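Long-range contacts in D-glycerate 2-kinase (Thermotoga maritima, PDB 2B8N), which phosphorylates D-glycerate to 2-phosphoglycerate with ATP and magnesium, a step in the breakdown of serine through 3-hydroxypyruvate: residues 281-286 with 318-323; 50-55 with 70-75; 173-178 with 216-221. One frame throughout, in Å; residues are numbered along the deposited sequence.

Contact 1 (281-286 with 318-323); sequences AEIITT and ALIFGG
E282 and I320 pair segments 281-286 and 318-323 in parallel, I320 N donating to E282 O (2.9 Å). E282 N takes A318 O, and I284 N reaches I320 O. Farther on, G322 N bonds T285 O rather than I284 O, so one extra residue lies in 281-286, a bulge-like irregularity at I284, whose psi of -41° breaks the extended run.

The apolar contacts fall on both faces of the pair. On one, A281 CB meets A318 CB at 4.1 Å and I283 CG1 lies across I320 CB. On the other, the F321 ring runs alongside I284, its CE2 3.4 Å from I284 CB, while T285 CG2 sits at the ring edge. With CG anti to its carbonyl carbon (chi1 -48°), F321 swings its ring toward the neighbouring strand. An alanine at this position is likely to leave I284 CB and CG1 without the ring beside them, only the contact of I284 CD1 with L319 CD2 remaining across the pair.

E282 turns its carboxylate back to I283 N, and its OE1 also pairs with K271. Strand 422-428 flanks 318-323 on its other edge; helix 263-276 covers I283 and I320, and helix 292-309 packs on L319 and F321.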
loop_
_atom_site.group_PDB
_atom_site.type_symbol
_atom_site.label_atom_id
_atom_site.label_comp_id
_atom_site.label_asym_id
_atom_site.label_seq_id
_atom_site.Cartn_x
_atom_site.Cartn_y
_atom_site.Cartn_z
ATOM N N ALA A 281 12.634 -8.575 21.270
ATOM C CA ALA A 281 12.168 -7.919 20.058
ATOM C C ALA A 281 11.518 -6.589 20.350
ATOM O O ALA A 281 10.738 -6.473 21.310
ATOM C CB ALA A 281 11.187 -8.797 19.322
ATOM N N GLU A 282 11.840 -5.585 19.521
ATOM C CA GLU A 282 11.121 -4.297 19.545
ATOM C C GLU A 282 10.986 -3.670 18.150
ATOM O O GLU A 282 11.807 -3.921 17.244
ATOM C CB GLU A 282 11.752 -3.298 20.550
ATOM C CG GLU A 282 10.927 -2.051 20.822
ATOM C CD GLU A 282 9.512 -2.319 21.378
ATOM O OE1 GLU A 282 8.627 -2.851 20.659
ATOM O OE2 GLU A 282 9.270 -1.963 22.552
ATOM N N ILE A 283 9.933 -2.872 18.005
ATOM C CA ILE A 283 9.682 -2.056 16.846
ATOM C C ILE A 283 10.297 -0.698 17.054
ATOM O O ILE A 283 9.879 0.045 17.954
ATOM C CB ILE A 283 8.166 -1.862 16.643
ATOM C CG1 ILE A 283 7.503 -3.205 16.316
ATOM C CG2 ILE A 283 7.905 -0.853 15.521
ATOM C CD1 ILE A 283 5.974 -3.181 16.352
ATOM N N ILE A 284 11.257 -0.338 16.211
ATOM C CA ILE A 284 11.943 0.965 16.309
ATOM C C ILE A 284 11.155 2.089 15.642
ATOM O O ILE A 284 11.089 3.212 16.148
ATOM C CB ILE A 284 13.315 0.904 15.690
ATOM C CG1 ILE A 284 14.156 -0.184 16.373
ATOM C CG2 ILE A 284 14.002 2.246 15.809
ATOM C CD1 ILE A 284 14.252 -0.027 17.882
ATOM N N THR A 285 10.566 1.799 14.492
ATOM C CA THR A 285 9.625 2.734 13.893
ATOM C C THR A 285 8.809 2.060 12.830
ATOM O O THR A 285 9.281 1.098 12.217
ATOM C CB THR A 285 10.347 3.948 13.259
ATOM O OG1 THR A 285 9.369 4.890 12.783
ATOM C CG2 THR A 285 11.272 3.484 12.115
ATOM N N THR A 286 7.587 2.575 12.628
ATOM C CA THR A 286 6.699 2.142 11.546
ATOM C C THR A 286 6.426 3.300 10.556
ATOM O O THR A 286 5.583 3.162 9.655
ATOM C CB THR A 286 5.346 1.603 12.083
ATOM O OG1 THR A 286 4.610 2.657 12.702
ATOM C CG2 THR A 286 5.544 0.493 13.090
ATOM N N ALA A 318 15.964 -8.805 18.042
ATOM C CA ALA A 318 15.272 -8.613 16.786
ATOM C C ALA A 318 14.742 -7.179 16.726
ATOM O O ALA A 318 13.829 -6.823 17.469
ATOM C CB ALA A 318 14.140 -9.604 16.632
ATOM N N LEU A 319 15.343 -6.369 15.845
ATOM C CA LEU A 319 14.936 -4.990 15.622
ATOM C C LEU A 319 13.985 -4.965 14.444
ATOM O O LEU A 319 14.330 -5.476 13.384
ATOM C CB LEU A 319 16.164 -4.144 15.288
ATOM C CG LEU A 319 17.291 -4.068 16.317
ATOM C CD1 LEU A 319 18.462 -3.441 15.669
ATOM C CD2 LEU A 319 16.885 -3.257 17.534
ATOM N N ILE A 320 12.812 -4.343 14.605
ATOM C CA ILE A 320 11.798 -4.306 13.517
ATOM C C ILE A 320 11.544 -2.885 12.979
ATOM O O ILE A 320 11.303 -1.937 13.745
ATOM C CB ILE A 320 10.435 -4.955 13.959
ATOM C CG1 ILE A 320 10.602 -6.458 14.249
ATOM C CG2 ILE A 320 9.321 -4.745 12.877
ATOM C CD1 ILE A 320 10.536 -6.799 15.685
ATOM N N PHE A 321 11.580 -2.759 11.648
ATOM C CA PHE A 321 11.315 -1.485 10.953
ATOM C C PHE A 321 10.276 -1.634 9.831
ATOM O O PHE A 321 10.237 -2.630 9.099
ATOM C CB PHE A 321 12.607 -0.914 10.369
ATOM C CG PHE A 321 13.768 -0.888 11.343
ATOM C CD1 PHE A 321 14.533 -2.007 11.550
ATOM C CD2 PHE A 321 14.106 0.276 12.024
ATOM C CE1 PHE A 321 15.622 -1.979 12.425
ATOM C CE2 PHE A 321 15.185 0.301 12.917
ATOM C CZ PHE A 321 15.936 -0.820 13.116
ATOM N N GLY A 322 9.419 -0.625 9.723
ATOM C CA GLY A 322 8.415 -0.563 8.673
ATOM C C GLY A 322 8.336 0.842 8.118
ATOM O O GLY A 322 8.610 1.802 8.827
ATOM N N GLY A 323 7.961 0.951 6.853
ATOM C CA GLY A 323 7.731 2.244 6.239
ATOM C C GLY A 323 7.743 2.194 4.736
ATOM O O GLY A 323 7.414 1.176 4.132
#

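Contact 2 (50-55 with 70-75); sequences DRVILV and EVLGKK
V52 N donates to K75 O at 2.9 Å, the one hydrogen bond between segments 50-55 and 70-75. It is nearly straight, with an N-H...O angle of 166°, and the donor stands almost in line with the K75 carbonyl. The bond ties the first residue of strand 52-57 to the residue just before strand 76-84. A backbone bond between V52 and R77 carries the pairing onward, so K75 O marks the point where the two parallel strands start to run together.

Beside this bond the V52 side chain faces the end of helix 61-72. Its CG2 meets L72 CD1 at 4.1 Å, the two side chains crossing at about a right angle. V52 CG1 stands anti to the backbone N (chi1 178°), which leaves CG2 beside that N, on the branch that meets L72. L130 of strand 128-133 touches both V52 and L72, and with L44 of helix 44-47 it extends this small apolar patch.

At the solvent side the contact is polar and looser. The extended chain of K75 passes D50 obliquely, its CE 3.6 Å from D50 OD1, but K75 NZ remains 4.5 Å from that oxygen. The opposite charges probably attract weakly at this distance without forming a salt bridge. The CB of R51 points away from 70-75, and its guanidinium forms a salt bridge with D127.

G73 leaves the helix with a positive phi of 64°, and K74 and K75 follow as a short 3-10 segment that brings the chain back to the sheet. Strand 52-57, helix 61-72 and strand 76-84 thus form a beta-alpha-beta crossover, set in a parallel sheet whose strand order, 3-2-1-4-5-6, is that of Rossmann-like folds.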
loop_
_atom_site.group_PDB
_atom_site.type_symbol
_atom_site.label_atom_id
_atom_site.label_comp_id
_atom_site.label_asym_id
_atom_site.label_seq_id
_atom_site.Cartn_x
_atom_site.Cartn_y
_atom_site.Cartn_z
ATOM N N ASP A 50 -25.527 -7.015 8.619
ATOM C CA ASP A 50 -26.748 -7.565 8.047
ATOM C C ASP A 50 -27.224 -6.718 6.877
ATOM O O ASP A 50 -26.880 -5.517 6.792
ATOM C CB ASP A 50 -27.833 -7.583 9.120
ATOM C CG ASP A 50 -27.614 -8.664 10.147
ATOM O OD1 ASP A 50 -27.547 -9.850 9.743
ATOM O OD2 ASP A 50 -27.528 -8.345 11.359
ATOM N N ARG A 51 -28.022 -7.325 5.991
ATOM C CA ARG A 51 -28.613 -6.607 4.849
ATOM C C ARG A 51 -27.535 -5.908 4.012
ATOM O O ARG A 51 -27.642 -4.709 3.753
ATOM C CB ARG A 51 -29.594 -5.540 5.348
ATOM C CG ARG A 51 -30.750 -6.041 6.146
ATOM C CD ARG A 51 -31.667 -4.894 6.494
ATOM N NE ARG A 51 -33.031 -5.231 6.112
ATOM C CZ ARG A 51 -33.707 -4.724 5.078
ATOM N NH1 ARG A 51 -33.174 -3.816 4.281
ATOM N NH2 ARG A 51 -34.944 -5.147 4.851
ATOM N N VAL A 52 -26.519 -6.675 3.606
ATOM C CA VAL A 52 -25.261 -6.143 3.083
ATOM C C VAL A 52 -25.263 -6.104 1.542
ATOM O O VAL A 52 -25.662 -7.068 0.881
ATOM C CB VAL A 52 -24.012 -6.981 3.644
ATOM C CG1 VAL A 52 -22.698 -6.490 3.094
ATOM C CG2 VAL A 52 -23.965 -6.977 5.187
ATOM N N ILE A 53 -24.873 -4.953 0.996
ATOM C CA ILE A 53 -24.458 -4.827 -0.385
ATOM C C ILE A 53 -22.945 -4.679 -0.323
ATOM O O ILE A 53 -22.433 -3.760 0.283
ATOM C CB ILE A 53 -25.106 -3.610 -1.094
ATOM C CG1 ILE A 53 -26.609 -3.860 -1.334
ATOM C CG2 ILE A 53 -24.414 -3.336 -2.443
ATOM C CD1 ILE A 53 -27.460 -3.899 -0.097
ATOM N N LEU A 54 -22.239 -5.605 -0.952
ATOM C CA LEU A 54 -20.780 -5.658 -0.885
ATOM C C LEU A 54 -20.217 -4.984 -2.137
ATOM O O LEU A 54 -20.595 -5.340 -3.274
ATOM C CB LEU A 54 -20.310 -7.117 -0.757
ATOM C CG LEU A 54 -18.823 -7.500 -0.829
ATOM C CD1 LEU A 54 -18.605 -8.917 -0.234
ATOM C CD2 LEU A 54 -18.262 -7.410 -2.268
ATOM N N VAL A 55 -19.356 -3.986 -1.903
ATOM C CA VAL A 55 -18.617 -3.297 -2.949
ATOM C C VAL A 55 -17.115 -3.380 -2.625
ATOM O O VAL A 55 -16.646 -2.851 -1.593
ATOM C CB VAL A 55 -19.057 -1.827 -3.072
ATOM C CG1 VAL A 55 -18.214 -1.094 -4.130
ATOM C CG2 VAL A 55 -20.544 -1.737 -3.437
ATOM N N GLU A 70 -17.585 -15.714 2.549
ATOM C CA GLU A 70 -17.435 -16.865 3.443
ATOM C C GLU A 70 -17.834 -16.532 4.879
ATOM O O GLU A 70 -18.392 -17.379 5.564
ATOM C CB GLU A 70 -16.007 -17.420 3.395
ATOM C CG GLU A 70 -15.662 -18.078 2.060
ATOM C CD GLU A 70 -14.215 -18.514 1.942
ATOM O OE1 GLU A 70 -13.463 -18.394 2.936
ATOM O OE2 GLU A 70 -13.838 -18.973 0.840
ATOM N N VAL A 71 -17.541 -15.316 5.338
ATOM C CA VAL A 71 -18.048 -14.870 6.634
ATOM C C VAL A 71 -19.596 -14.690 6.638
ATOM O O VAL A 71 -20.257 -15.155 7.553
ATOM C CB VAL A 71 -17.367 -13.553 7.124
ATOM C CG1 VAL A 71 -18.075 -13.023 8.384
ATOM C CG2 VAL A 71 -15.858 -13.765 7.383
ATOM N N LEU A 72 -20.163 -14.022 5.627
ATOM C CA LEU A 72 -21.560 -13.574 5.693
ATOM C C LEU A 72 -22.570 -14.420 4.930
ATOM O O LEU A 72 -23.697 -14.534 5.369
ATOM C CB LEU A 72 -21.676 -12.142 5.203
ATOM C CG LEU A 72 -21.009 -11.100 6.104
ATOM C CD1 LEU A 72 -21.025 -9.822 5.327
ATOM C CD2 LEU A 72 -21.677 -10.938 7.460
ATOM N N GLY A 73 -22.193 -14.962 3.776
ATOM C CA GLY A 73 -23.122 -15.737 2.946
ATOM C C GLY A 73 -24.294 -14.927 2.409
ATOM O O GLY A 73 -24.118 -13.811 1.946
ATOM N N LYS A 74 -25.498 -15.486 2.500
ATOM C CA LYS A 74 -26.703 -14.867 1.901
ATOM C C LYS A 74 -27.196 -13.560 2.575
ATOM O O LYS A 74 -28.158 -12.944 2.099
ATOM C CB LYS A 74 -27.834 -15.894 1.773
ATOM C CG LYS A 74 -27.514 -16.982 0.728
ATOM C CD LYS A 74 -27.693 -16.472 -0.722
ATOM C CE LYS A 74 -26.553 -16.907 -1.669
ATOM N NZ LYS A 74 -25.341 -16.058 -1.474
ATOM N N LYS A 75 -26.523 -13.142 3.656
ATOM C CA LYS A 75 -26.704 -11.815 4.231
ATOM C C LYS A 75 -26.194 -10.764 3.270
ATOM O O LYS A 75 -26.562 -9.597 3.402
ATOM C CB LYS A 75 -25.938 -11.659 5.546
ATOM C CG LYS A 75 -26.390 -12.574 6.644
ATOM C CD LYS A 75 -25.384 -12.570 7.768
ATOM C CE LYS A 75 -26.030 -13.014 9.043
ATOM N NZ LYS A 75 -25.019 -13.568 9.935
#

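Contact 3 (173-178 with 216-221); sequences VRKHLS and WPDSST
K175 and D218 approach from opposite directions and form a buried salt bridge, K175 NZ to D218 OD1 at 2.7 Å. The ammonium group arrives from well above the carboxylate plane, 62° out of it, brought round by a bend in the lysine chain at chi3 (-73°). S220 OG donates to D218 OD1 at 2.7 Å, on the syn lone pair of that carboxylate oxygen, and S220 N, 3.0 Å from the same D218 OD1, closes an Asx turn. Three donors therefore hold OD1, while D218 OD2 is taken by T248.

H176 packs against this knot. Its CE1 lies near D218 OD2, with the ring and carboxylate planes 65° apart, and S220 OG sits at the ring edge. The T221 carbonyl lies over one face of the imidazole without a hydrogen bond, the angle being poor, and H176 NE2 bonds E247 instead.

The looser side is the T221 side chain, directed away to cap helix 222-231, and exposed S219, whose CB points away from 173-178.

The positive charge of K175 probably offsets the negative charge of buried D218, and the bonds from S220 are consistent with a loop held in a defined turn before helix 222-231.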
loop_
_atom_site.group_PDB
_atom_site.type_symbol
_atom_site.label_atom_id
_atom_site.label_comp_id
_atom_site.label_asym_id
_atom_site.label_seq_id
_atom_site.Cartn_x
_atom_site.Cartn_y
_atom_site.Cartn_z
ATOM N N VAL A 173 -8.272 19.167 -6.179
ATOM C CA VAL A 173 -8.863 19.320 -7.508
ATOM C C VAL A 173 -9.624 18.079 -7.930
ATOM O O VAL A 173 -10.755 18.181 -8.396
ATOM C CB VAL A 173 -7.824 19.605 -8.573
ATOM C CG1 VAL A 173 -8.492 19.739 -9.911
ATOM C CG2 VAL A 173 -7.066 20.894 -8.248
ATOM N N ARG A 174 -9.013 16.909 -7.760
ATOM C CA ARG A 174 -9.659 15.653 -8.178
ATOM C C ARG A 174 -10.995 15.400 -7.509
ATOM O O ARG A 174 -11.904 14.881 -8.155
ATOM C CB ARG A 174 -8.748 14.417 -7.988
ATOM C CG ARG A 174 -7.767 14.173 -9.141
ATOM C CD ARG A 174 -8.448 14.065 -10.511
ATOM N NE ARG A 174 -9.135 12.789 -10.718
ATOM C CZ ARG A 174 -8.535 11.650 -11.063
ATOM N NH1 ARG A 174 -7.228 11.611 -11.234
ATOM N NH2 ARG A 174 -9.234 10.535 -11.237
ATOM N N LYS A 175 -11.108 15.745 -6.226
ATOM C CA LYS A 175 -12.333 15.491 -5.460
ATOM C C LYS A 175 -13.490 16.356 -5.988
ATOM O O LYS A 175 -14.670 15.963 -5.924
ATOM C CB LYS A 175 -12.102 15.751 -3.953
ATOM C CG LYS A 175 -11.149 14.746 -3.272
ATOM C CD LYS A 175 -10.891 15.010 -1.764
ATOM C CE LYS A 175 -9.994 16.219 -1.472
ATOM N NZ LYS A 175 -9.843 16.437 0.026
ATOM N N HIS A 176 -13.142 17.522 -6.527
ATOM C CA HIS A 176 -14.126 18.459 -7.015
ATOM C C HIS A 176 -14.485 18.220 -8.507
ATOM O O HIS A 176 -15.268 18.980 -9.101
ATOM C CB HIS A 176 -13.643 19.900 -6.741
ATOM C CG HIS A 176 -13.777 20.326 -5.309
ATOM N ND1 HIS A 176 -12.807 20.081 -4.359
ATOM C CD2 HIS A 176 -14.775 20.978 -4.664
ATOM C CE1 HIS A 176 -13.203 20.564 -3.193
ATOM N NE2 HIS A 176 -14.396 21.107 -3.351
ATOM N N LEU A 177 -13.938 17.160 -9.101
ATOM C CA LEU A 177 -14.278 16.762 -10.475
ATOM C C LEU A 177 -15.021 15.416 -10.578
ATOM O O LEU A 177 -15.234 14.916 -11.678
ATOM C CB LEU A 177 -12.985 16.692 -11.314
ATOM C CG LEU A 177 -12.247 18.022 -11.568
ATOM C CD1 LEU A 177 -10.971 17.793 -12.332
ATOM C CD2 LEU A 177 -13.119 18.993 -12.324
ATOM N N SER A 178 -15.446 14.854 -9.446
ATOM C CA SER A 178 -15.800 13.434 -9.344
ATOM C C SER A 178 -17.142 13.159 -8.665
ATOM O O SER A 178 -17.566 13.887 -7.800
ATOM C CB SER A 178 -14.695 12.716 -8.578
ATOM O OG SER A 178 -15.011 11.363 -8.358
ATOM N N TRP A 216 -14.967 9.660 2.917
ATOM C CA TRP A 216 -14.292 10.529 3.889
ATOM C C TRP A 216 -14.632 11.961 3.573
ATOM O O TRP A 216 -14.586 12.344 2.406
ATOM C CB TRP A 216 -12.781 10.364 3.831
ATOM C CG TRP A 216 -12.104 11.009 5.011
ATOM C CD1 TRP A 216 -11.452 12.217 5.043
ATOM C CD2 TRP A 216 -12.022 10.480 6.328
ATOM N NE1 TRP A 216 -10.962 12.465 6.309
ATOM C CE2 TRP A 216 -11.306 11.418 7.116
ATOM C CE3 TRP A 216 -12.487 9.307 6.920
ATOM C CZ2 TRP A 216 -11.053 11.216 8.458
ATOM C CZ3 TRP A 216 -12.244 9.104 8.236
ATOM C CH2 TRP A 216 -11.533 10.056 9.006
ATOM N N PRO A 217 -14.943 12.777 4.600
ATOM C CA PRO A 217 -15.325 14.142 4.264
ATOM C C PRO A 217 -14.174 14.935 3.622
ATOM O O PRO A 217 -12.989 14.679 3.904
ATOM C CB PRO A 217 -15.735 14.746 5.628
ATOM C CG PRO A 217 -14.970 14.003 6.596
ATOM C CD PRO A 217 -14.924 12.586 6.059
ATOM N N ASP A 218 -14.545 15.874 2.755
ATOM C CA ASP A 218 -13.585 16.698 2.021
ATOM C C ASP A 218 -13.560 18.083 2.626
ATOM O O ASP A 218 -14.506 18.862 2.433
ATOM C CB ASP A 218 -13.975 16.767 0.534
ATOM C CG ASP A 218 -13.072 17.680 -0.283
ATOM O OD1 ASP A 218 -11.991 18.086 0.192
ATOM O OD2 ASP A 218 -13.448 17.993 -1.433
ATOM N N SER A 219 -12.491 18.390 3.360
ATOM C CA SER A 219 -12.384 19.707 4.013
ATOM C C SER A 219 -12.083 20.839 3.014
ATOM O O SER A 219 -12.396 22.009 3.274
ATOM C CB SER A 219 -11.358 19.678 5.145
ATOM O OG SER A 219 -10.042 19.577 4.640
ATOM N N SER A 220 -11.501 20.501 1.865
ATOM C CA SER A 220 -11.219 21.517 0.841
ATOM C C SER A 220 -12.484 22.009 0.145
ATOM O O SER A 220 -13.484 21.310 0.063
ATOM C CB SER A 220 -10.231 21.016 -0.199
ATOM O OG SER A 220 -10.839 20.135 -1.121
ATOM N N THR A 221 -12.393 23.210 -0.401
ATOM C CA THR A 221 -13.527 23.903 -0.988
ATOM C C THR A 221 -13.368 24.017 -2.507
ATOM O O THR A 221 -12.290 23.756 -3.057
ATOM C CB THR A 221 -13.698 25.328 -0.359
ATOM O OG1 THR A 221 -12.669 26.204 -0.815
ATOM C CG2 THR A 221 -13.610 25.257 1.143
#

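Overall arrangement
The three contacts follow one another along the chain in the order contact 2, contact 3, contact 1, each closing before the next opens. Contacts 2 and 3, with centres 30 Å apart, belong to the part built round the parallel six-stranded sheet. Contact 2 lies at the start of its strand 52-57, and contact 3 anchors a loop between strand 193-199 and helix 222-231. Contact 1 pairs the edge strand 280-285 of a separate mixed sheet with its neighbour 317-323, and its centre stands 37 Å from that of contact 2 and 35 Å from that of contact 3. None touches another; they are local features of two separate sheet-based parts of the kinase chain.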